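Lactate dehydrogenase (Eimeria maxima, PDB 6CT6) probably catalyses the NADH-dependent reduction of pyruvate to lactate and the reverse reaction, and is held here with NADH and the substrate analogue oxamate. Local coordinates at residues V80-A85 with S249-A254; N124-N129 with M151-A156. All coordinates share one frame; numbering follows the deposited sequence.

Contact 1 of 2, residues V80-A85 with S249-A254; sequences VVIITA and SAILMA. With NAI (1,4-dihydronicotinamide adenine dinucleotide), chain D.
Ile-82 of strand 80-83 meets three residues of helix 244-259, Ala-250, Ile-251 and Ala-254, with its two branches, and Val-80 adds a further apolar touch at the end of the contact nearer Ala-254. The meeting is wholly one of methyl groups. The CG2 methyl of Ile-82 faces Ala-250, with 4.1 Å to the CB of that alanine, while the longer branch runs on to its CD1, which lies 4.0 Å from CD1 of Ile-251 and also rests against the methyl of Ala-254. With CG1 of Ile-82 anti to the carbonyl carbon (chi1 -48°) and CD1 fully extended beyond it, the two branches spread along the helix and span one turn, from Ala-250 to Ala-254. Ile-251 starts out pointing away from the strand, but a bend at chi2 (-70°) brings its CD1 back, and the two isoleucine side chains cross at about a right angle. Val-80 offers a single methyl, CG1, which lies 4.0 Å from CB of Ala-254. Alanine suits positions 250 and 254, where its small methyl leaves room for the branched strand residues between helix and sheet; beta-branched valine and isoleucine suit the extended strand.

Contact with the cofactor comes from the loop just past the strand. Thr-84 O lies 3.3 Å from C5D of NADH, and CB of Ala-85 packs against the adenine, 3.5 Å from C4A.

The strand and helix axes run nearly antiparallel, at 162° and 10.0 Å apart. Strand 80-83 is bonded through its backbone to strands 11-15 and 126-129 within the Rossmann sheet, and helix 244-259 covers one face of it. Met-24 of helix 19-31 touches Ile-82, Ala-250 and Ile-251, while Val-59 of the second subunit packs on Ser-249 and Leu-252.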
loop_
_atom_site.group_PDB
_atom_site.type_symbol
_atom_site.label_atom_id
_atom_site.label_comp_id
_atom_site.label_asym_id
_atom_site.label_seq_id
_atom_site.Cartn_x
_atom_site.Cartn_y
_atom_site.Cartn_z
ATOM N N VAL B 80 12.181 -12.272 -10.997
ATOM C CA VAL B 80 11.839 -10.944 -11.490
ATOM C C VAL B 80 12.535 -9.916 -10.608
ATOM O O VAL B 80 12.635 -10.094 -9.390
ATOM C CB VAL B 80 10.312 -10.716 -11.500
ATOM C CG1 VAL B 80 9.976 -9.290 -11.919
ATOM C CG2 VAL B 80 9.626 -11.712 -12.425
ATOM N N VAL B 81 13.018 -8.840 -11.226
ATOM C CA VAL B 81 13.609 -7.708 -10.520
ATOM C C VAL B 81 12.850 -6.457 -10.947
ATOM O O VAL B 81 12.729 -6.182 -12.147
ATOM C CB VAL B 81 15.113 -7.561 -10.817
ATOM C CG1 VAL B 81 15.699 -6.370 -10.063
ATOM C CG2 VAL B 81 15.874 -8.834 -10.457
ATOM N N ILE B 82 12.335 -5.709 -9.972
ATOM C CA ILE B 82 11.659 -4.438 -10.227
ATOM C C ILE B 82 12.456 -3.341 -9.529
ATOM O O ILE B 82 12.645 -3.385 -8.307
ATOM C CB ILE B 82 10.197 -4.449 -9.752
ATOM C CG1 ILE B 82 9.476 -5.716 -10.235
ATOM C CG2 ILE B 82 9.478 -3.220 -10.287
ATOM C CD1 ILE B 82 8.038 -5.852 -9.737
ATOM N N ILE B 83 12.906 -2.351 -10.301
ATOM C CA ILE B 83 13.884 -1.362 -9.849
ATOM C C ILE B 83 13.180 -0.038 -9.588
ATOM O O ILE B 83 12.583 0.549 -10.500
ATOM C CB ILE B 83 15.011 -1.166 -10.875
ATOM C CG1 ILE B 83 15.771 -2.469 -11.111
ATOM C CG2 ILE B 83 15.987 -0.081 -10.405
ATOM C CD1 ILE B 83 16.598 -2.465 -12.386
ATOM N N THR B 84 13.274 0.444 -8.350
ATOM C CA THR B 84 12.899 1.810 -8.012
ATOM C C THR B 84 14.048 2.564 -7.347
ATOM O O THR B 84 13.828 3.642 -6.783
ATOM C CB THR B 84 11.664 1.817 -7.104
ATOM O OG1 THR B 84 11.934 1.089 -5.902
ATOM C CG2 THR B 84 10.454 1.211 -7.814
ATOM N N ALA B 85 15.262 2.020 -7.401
ATOM C CA ALA B 85 16.407 2.627 -6.735
ATOM C C ALA B 85 16.709 4.011 -7.298
ATOM O O ALA B 85 16.557 4.263 -8.496
ATOM C CB ALA B 85 17.635 1.728 -6.890
ATOM N N SER B 249 0.797 -1.109 -11.458
ATOM C CA SER B 249 1.117 -1.279 -12.873
ATOM C C SER B 249 2.320 -2.195 -13.057
ATOM O O SER B 249 2.280 -3.137 -13.860
ATOM C CB SER B 249 1.379 0.082 -13.522
ATOM O OG SER B 249 0.217 0.894 -13.505
ATOM N N ALA B 250 3.405 -1.928 -12.325
ATOM C CA ALA B 250 4.599 -2.759 -12.436
ATOM C C ALA B 250 4.309 -4.200 -12.041
ATOM O O ALA B 250 4.806 -5.139 -12.677
ATOM C CB ALA B 250 5.718 -2.189 -11.565
ATOM N N ILE B 251 3.508 -4.397 -10.993
ATOM C CA ILE B 251 3.261 -5.747 -10.496
ATOM C C ILE B 251 2.432 -6.546 -11.496
ATOM O O ILE B 251 2.643 -7.752 -11.672
ATOM C CB ILE B 251 2.596 -5.685 -9.108
ATOM C CG1 ILE B 251 3.648 -5.390 -8.024
ATOM C CG2 ILE B 251 1.848 -6.976 -8.782
ATOM C CD1 ILE B 251 4.630 -6.532 -7.754
ATOM N N LEU B 252 1.482 -5.899 -12.171
ATOM C CA LEU B 252 0.704 -6.607 -13.184
ATOM C C LEU B 252 1.591 -7.058 -14.335
ATOM O O LEU B 252 1.400 -8.152 -14.880
ATOM C CB LEU B 252 -0.444 -5.728 -13.694
ATOM C CG LEU B 252 -1.570 -5.435 -12.696
ATOM C CD1 LEU B 252 -2.693 -4.642 -13.355
ATOM C CD2 LEU B 252 -2.119 -6.722 -12.081
ATOM N N MET B 253 2.580 -6.240 -14.708
ATOM C CA MET B 253 3.531 -6.651 -15.737
ATOM C C MET B 253 4.327 -7.866 -15.277
ATOM O O MET B 253 4.495 -8.836 -16.026
ATOM C CB MET B 253 4.468 -5.492 -16.078
ATOM C CG MET B 253 3.774 -4.290 -16.707
ATOM S SD MET B 253 4.795 -2.792 -16.703
ATOM C CE MET B 253 6.177 -3.313 -17.717
ATOM N N ALA B 254 4.813 -7.835 -14.032
ATOM C CA ALA B 254 5.556 -8.969 -13.490
ATOM C C ALA B 254 4.684 -10.216 -13.431
ATOM O O ALA B 254 5.160 -11.329 -13.681
ATOM C CB ALA B 254 6.086 -8.626 -12.101
HETATM P PA NAI D . 11.712 6.647 -2.892
HETATM O O1A NAI D . 12.765 7.695 -2.609
HETATM O O2A NAI D . 10.550 6.481 -1.942
HETATM O O5B NAI D . 12.468 5.234 -3.007
HETATM C C5B NAI D . 13.728 5.129 -3.662
HETATM C C4B NAI D . 14.592 4.177 -2.853
HETATM O O4B NAI D . 15.744 3.755 -3.586
HETATM C C3B NAI D . 15.106 4.822 -1.569
HETATM O O3B NAI D . 14.605 4.101 -0.442
HETATM C C2B NAI D . 16.617 4.724 -1.662
HETATM O O2B NAI D . 17.238 4.465 -0.402
HETATM C C1B NAI D . 16.768 3.556 -2.617
HETATM N N9A NAI D . 18.100 3.418 -3.247
HETATM C C8A NAI D . 19.014 4.364 -3.545
HETATM N N7A NAI D . 20.110 3.789 -4.114
HETATM C C5A NAI D . 19.894 2.461 -4.172
HETATM C C6A NAI D . 20.617 1.264 -4.645
HETATM N N6A NAI D . 21.845 1.364 -5.195
HETATM N N1A NAI D . 20.010 0.062 -4.513
HETATM C C2A NAI D . 18.784 -0.068 -3.971
HETATM N N3A NAI D . 18.076 0.978 -3.521
HETATM C C4A NAI D . 18.570 2.232 -3.596
HETATM O O3 NAI D . 11.149 6.893 -4.388
HETATM P PN NAI D . 9.803 6.241 -5.004
HETATM O O1N NAI D . 8.636 7.139 -4.670
HETATM O O2N NAI D . 9.756 4.774 -4.642
HETATM O O5D NAI D . 10.099 6.387 -6.581
HETATM C C5D NAI D . 11.189 5.671 -7.150
HETATM C C4D NAI D . 11.426 6.057 -8.603
HETATM O O4D NAI D . 10.273 5.778 -9.409
HETATM C C3D NAI D . 11.709 7.545 -8.742
HETATM O O3D NAI D . 12.799 7.723 -9.650
HETATM C C2D NAI D . 10.432 8.107 -9.322
HETATM O O2D NAI D . 10.632 9.308 -10.069
HETATM C C1D NAI D . 9.993 6.942 -10.192
HETATM N N1N NAI D . 8.599 6.956 -10.656
HETATM C C2N NAI D . 8.406 6.446 -11.873
HETATM C C3N NAI D . 7.160 6.368 -12.455
HETATM C C7N NAI D . 7.076 5.783 -13.834
HETATM O O7N NAI D . 8.037 5.173 -14.277
HETATM N N7N NAI D . 5.973 5.949 -14.554
HETATM C C4N NAI D . 5.933 6.856 -11.734
HETATM C C5N NAI D . 6.265 7.392 -10.416
HETATM C C6N NAI D . 7.572 7.412 -9.927
#

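Contact 2 of 2, residues N124-N129 with M151-A156; sequences NAFIIN and MICGMA. With NAI (1,4-dihydronicotinamide adenine dinucleotide), chain D.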
loop_
_atom_site.group_PDB
_atom_site.type_symbol
_atom_site.label_atom_id
_atom_site.label_comp_id
_atom_site.label_asym_id
_atom_site.label_seq_id
_atom_site.Cartn_x
_atom_site.Cartn_y
_atom_site.Cartn_z
ATOM N N ASN B 124 19.389 -14.209 -15.456
ATOM C CA ASN B 124 18.278 -14.786 -16.206
ATOM C C ASN B 124 16.923 -14.226 -15.786
ATOM O O ASN B 124 15.890 -14.711 -16.260
ATOM C CB ASN B 124 18.277 -16.308 -16.053
ATOM C CG ASN B 124 19.534 -16.951 -16.606
ATOM O OD1 ASN B 124 20.090 -16.494 -17.606
ATOM N ND2 ASN B 124 19.989 -18.019 -15.961
ATOM N N ALA B 125 16.901 -13.225 -14.912
ATOM C CA ALA B 125 15.650 -12.655 -14.440
ATOM C C ALA B 125 15.028 -11.740 -15.492
ATOM O O ALA B 125 15.704 -11.206 -16.377
ATOM C CB ALA B 125 15.874 -11.874 -13.145
ATOM N N PHE B 126 13.711 -11.575 -15.386
ATOM C CA PHE B 126 12.982 -10.547 -16.121
ATOM C C PHE B 126 13.037 -9.252 -15.319
ATOM O O PHE B 126 12.735 -9.252 -14.122
ATOM C CB PHE B 126 11.535 -10.991 -16.343
ATOM C CG PHE B 126 10.726 -10.051 -17.194
ATOM C CD1 PHE B 126 10.976 -9.931 -18.552
ATOM C CD2 PHE B 126 9.698 -9.307 -16.639
ATOM C CE1 PHE B 126 10.225 -9.073 -19.335
ATOM C CE2 PHE B 126 8.943 -8.448 -17.417
ATOM C CZ PHE B 126 9.206 -8.330 -18.765
ATOM N N ILE B 127 13.423 -8.154 -15.971
ATOM C CA ILE B 127 13.735 -6.902 -15.285
ATOM C C ILE B 127 12.750 -5.822 -15.714
ATOM O O ILE B 127 12.561 -5.582 -16.912
ATOM C CB ILE B 127 15.183 -6.455 -15.561
ATOM C CG1 ILE B 127 16.161 -7.526 -15.081
ATOM C CG2 ILE B 127 15.496 -5.139 -14.857
ATOM C CD1 ILE B 127 16.890 -8.197 -16.204
ATOM N N ILE B 128 12.138 -5.168 -14.729
ATOM C CA ILE B 128 11.246 -4.031 -14.944
ATOM C C ILE B 128 11.850 -2.833 -14.221
ATOM O O ILE B 128 12.025 -2.870 -12.996
ATOM C CB ILE B 128 9.827 -4.304 -14.418
ATOM C CG1 ILE B 128 9.212 -5.544 -15.077
ATOM C CG2 ILE B 128 8.939 -3.076 -14.633
ATOM C CD1 ILE B 128 8.010 -6.094 -14.315
ATOM N N ASN B 129 12.142 -1.765 -14.957
ATOM C CA ASN B 129 12.627 -0.538 -14.338
ATOM C C ASN B 129 11.500 0.474 -14.197
ATOM O O ASN B 129 10.609 0.554 -15.047
ATOM C CB ASN B 129 13.767 0.101 -15.130
ATOM C CG ASN B 129 14.307 1.343 -14.447
ATOM O OD1 ASN B 129 14.890 1.259 -13.367
ATOM N ND2 ASN B 129 14.094 2.506 -15.059
ATOM N N MET B 151 14.240 -9.258 -22.274
ATOM C CA MET B 151 14.075 -9.575 -20.860
ATOM C C MET B 151 14.152 -8.337 -19.972
ATOM O O MET B 151 14.362 -8.464 -18.761
ATOM C CB MET B 151 15.121 -10.597 -20.414
ATOM C CG MET B 151 14.923 -11.987 -20.993
ATOM S SD MET B 151 13.383 -12.785 -20.483
ATOM C CE MET B 151 13.773 -13.317 -18.817
ATOM N N ILE B 152 13.984 -7.145 -20.539
ATOM C CA ILE B 152 13.988 -5.920 -19.749
ATOM C C ILE B 152 13.080 -4.900 -20.419
ATOM O O ILE B 152 13.020 -4.809 -21.648
ATOM C CB ILE B 152 15.421 -5.369 -19.559
ATOM C CG1 ILE B 152 15.405 -4.102 -18.696
ATOM C CG2 ILE B 152 16.082 -5.086 -20.902
ATOM C CD1 ILE B 152 16.768 -3.742 -18.126
ATOM N N CYS B 153 12.361 -4.143 -19.594
ATOM C CA CYS B 153 11.491 -3.077 -20.067
ATOM C C CYS B 153 11.319 -2.064 -18.947
ATOM O O CYS B 153 11.759 -2.274 -17.815
ATOM C CB CYS B 153 10.128 -3.614 -20.515
ATOM S SG CYS B 153 9.160 -4.351 -19.185
ATOM N N GLY B 154 10.663 -0.962 -19.274
ATOM C CA GLY B 154 10.342 0.070 -18.301
ATOM C C GLY B 154 8.840 0.187 -18.132
ATOM O O GLY B 154 8.090 0.100 -19.107
ATOM N N MET B 155 8.407 0.372 -16.888
ATOM C CA MET B 155 7.007 0.635 -16.586
ATOM C C MET B 155 6.752 2.129 -16.720
ATOM O O MET B 155 7.373 2.935 -16.018
ATOM C CB MET B 155 6.649 0.161 -15.175
ATOM C CG MET B 155 5.146 0.216 -14.834
ATOM S SD MET B 155 4.402 1.863 -14.736
ATOM C CE MET B 155 5.254 2.591 -13.335
ATOM N N ALA B 156 5.848 2.496 -17.624
ATOM C CA ALA B 156 5.315 3.851 -17.636
ATOM C C ALA B 156 3.972 3.899 -18.352
ATOM O O ALA B 156 3.008 4.476 -17.837
ATOM C CB ALA B 156 6.307 4.816 -18.290
HETATM P PA NAI D . 11.712 6.647 -2.892
HETATM O O1A NAI D . 12.765 7.695 -2.609
HETATM O O2A NAI D . 10.550 6.481 -1.942
HETATM O O5B NAI D . 12.468 5.234 -3.007
HETATM C C5B NAI D . 13.728 5.129 -3.662
HETATM C C4B NAI D . 14.592 4.177 -2.853
HETATM O O4B NAI D . 15.744 3.755 -3.586
HETATM C C3B NAI D . 15.106 4.822 -1.569
HETATM O O3B NAI D . 14.605 4.101 -0.442
HETATM C C2B NAI D . 16.617 4.724 -1.662
HETATM O O2B NAI D . 17.238 4.465 -0.402
HETATM C C1B NAI D . 16.768 3.556 -2.617
HETATM N N9A NAI D . 18.100 3.418 -3.247
HETATM C C8A NAI D . 19.014 4.364 -3.545
HETATM N N7A NAI D . 20.110 3.789 -4.114
HETATM C C5A NAI D . 19.894 2.461 -4.172
HETATM C C6A NAI D . 20.617 1.264 -4.645
HETATM N N6A NAI D . 21.845 1.364 -5.195
HETATM N N1A NAI D . 20.010 0.062 -4.513
HETATM C C2A NAI D . 18.784 -0.068 -3.971
HETATM N N3A NAI D . 18.076 0.978 -3.521
HETATM C C4A NAI D . 18.570 2.232 -3.596
HETATM O O3 NAI D . 11.149 6.893 -4.388
HETATM P PN NAI D . 9.803 6.241 -5.004
HETATM O O1N NAI D . 8.636 7.139 -4.670
HETATM O O2N NAI D . 9.756 4.774 -4.642
HETATM O O5D NAI D . 10.099 6.387 -6.581
HETATM C C5D NAI D . 11.189 5.671 -7.150
HETATM C C4D NAI D . 11.426 6.057 -8.603
HETATM O O4D NAI D . 10.273 5.778 -9.409
HETATM C C3D NAI D . 11.709 7.545 -8.742
HETATM O O3D NAI D . 12.799 7.723 -9.650
HETATM C C2D NAI D . 10.432 8.107 -9.322
HETATM O O2D NAI D . 10.632 9.308 -10.069
HETATM C C1D NAI D . 9.993 6.942 -10.192
HETATM N N1N NAI D . 8.599 6.956 -10.656
HETATM C C2N NAI D . 8.406 6.446 -11.873
HETATM C C3N NAI D . 7.160 6.368 -12.455
HETATM C C7N NAI D . 7.076 5.783 -13.834
HETATM O O7N NAI D . 8.037 5.173 -14.277
HETATM N N7N NAI D . 5.973 5.949 -14.554
HETATM C C4N NAI D . 5.933 6.856 -11.734
HETATM C C5N NAI D . 6.265 7.392 -10.416
HETATM C C6N NAI D . 7.572 7.412 -9.927
#
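Ile-127 and Asn-129 make all four backbone hydrogen bonds of this parallel pairing: their N-H groups reach Met-151 O and Cys-153 O, the latter at 2.9 Å from Asn-129 N, and their carbonyls accept from Cys-153 N and Met-155 N. Side chains divide between the two sheet faces. On one, CG2 of Ile-127 lies 3.8 Å from CD1 of Ile-152, two branched residues suited to a buried strand, and Asn-129 sends its amide ND2 to Thr-131 O. On the other, Phe-126 has its CG anti to the backbone N (chi1 -175°), which carries the ring across to the neighbouring strand, where CZ lies 4.0 Å from Cys-153 SG in an oblique sulfur-aromatic contact. Ile-128 CG2 is 4.0 Å from Met-155 CB. Just before strand 152-155, flexible Met-151 bends at chi2 (-63°) and chi3 (-77°), bringing CE to 3.6 Å from Asn-124 O.

Gly-154, without a side chain, lies beside Asn-129. Met-155 carries its CE to 3.6 Å from N7N of the nicotinamide amide. Strand 126-129, helix 134-145 and strand 152-155 form a beta-alpha-beta unit of the Rossmann fold, and Met-155 and Ala-156, at the C-terminal side of the second strand, meet the nicotinamide amide of NADH.

Both contacts are buried near the centre of the chain, though contact 2 reaches the surface at Asn-124 and partly at Met-151. They share one sheet, in which strands 80-83 and 126-129 are neighbours, with Val-81 O and Ile-83 N probably hydrogen-bonded to Ile-128. Contact 2 is made within the sheet and relies on backbone bonds, its side chains filling both faces. Contact 1 instead lays a helix of the C-terminal domain over one face by apolar packing, with no polar bond. The two meet at that face, where Met-253 CE packs 3.5 Å from Cys-153 SG. Each reaches a different part of NADH: 80-85 beside its adenosine and nicotinamide ribose, 151-156 beside its nicotinamide amide.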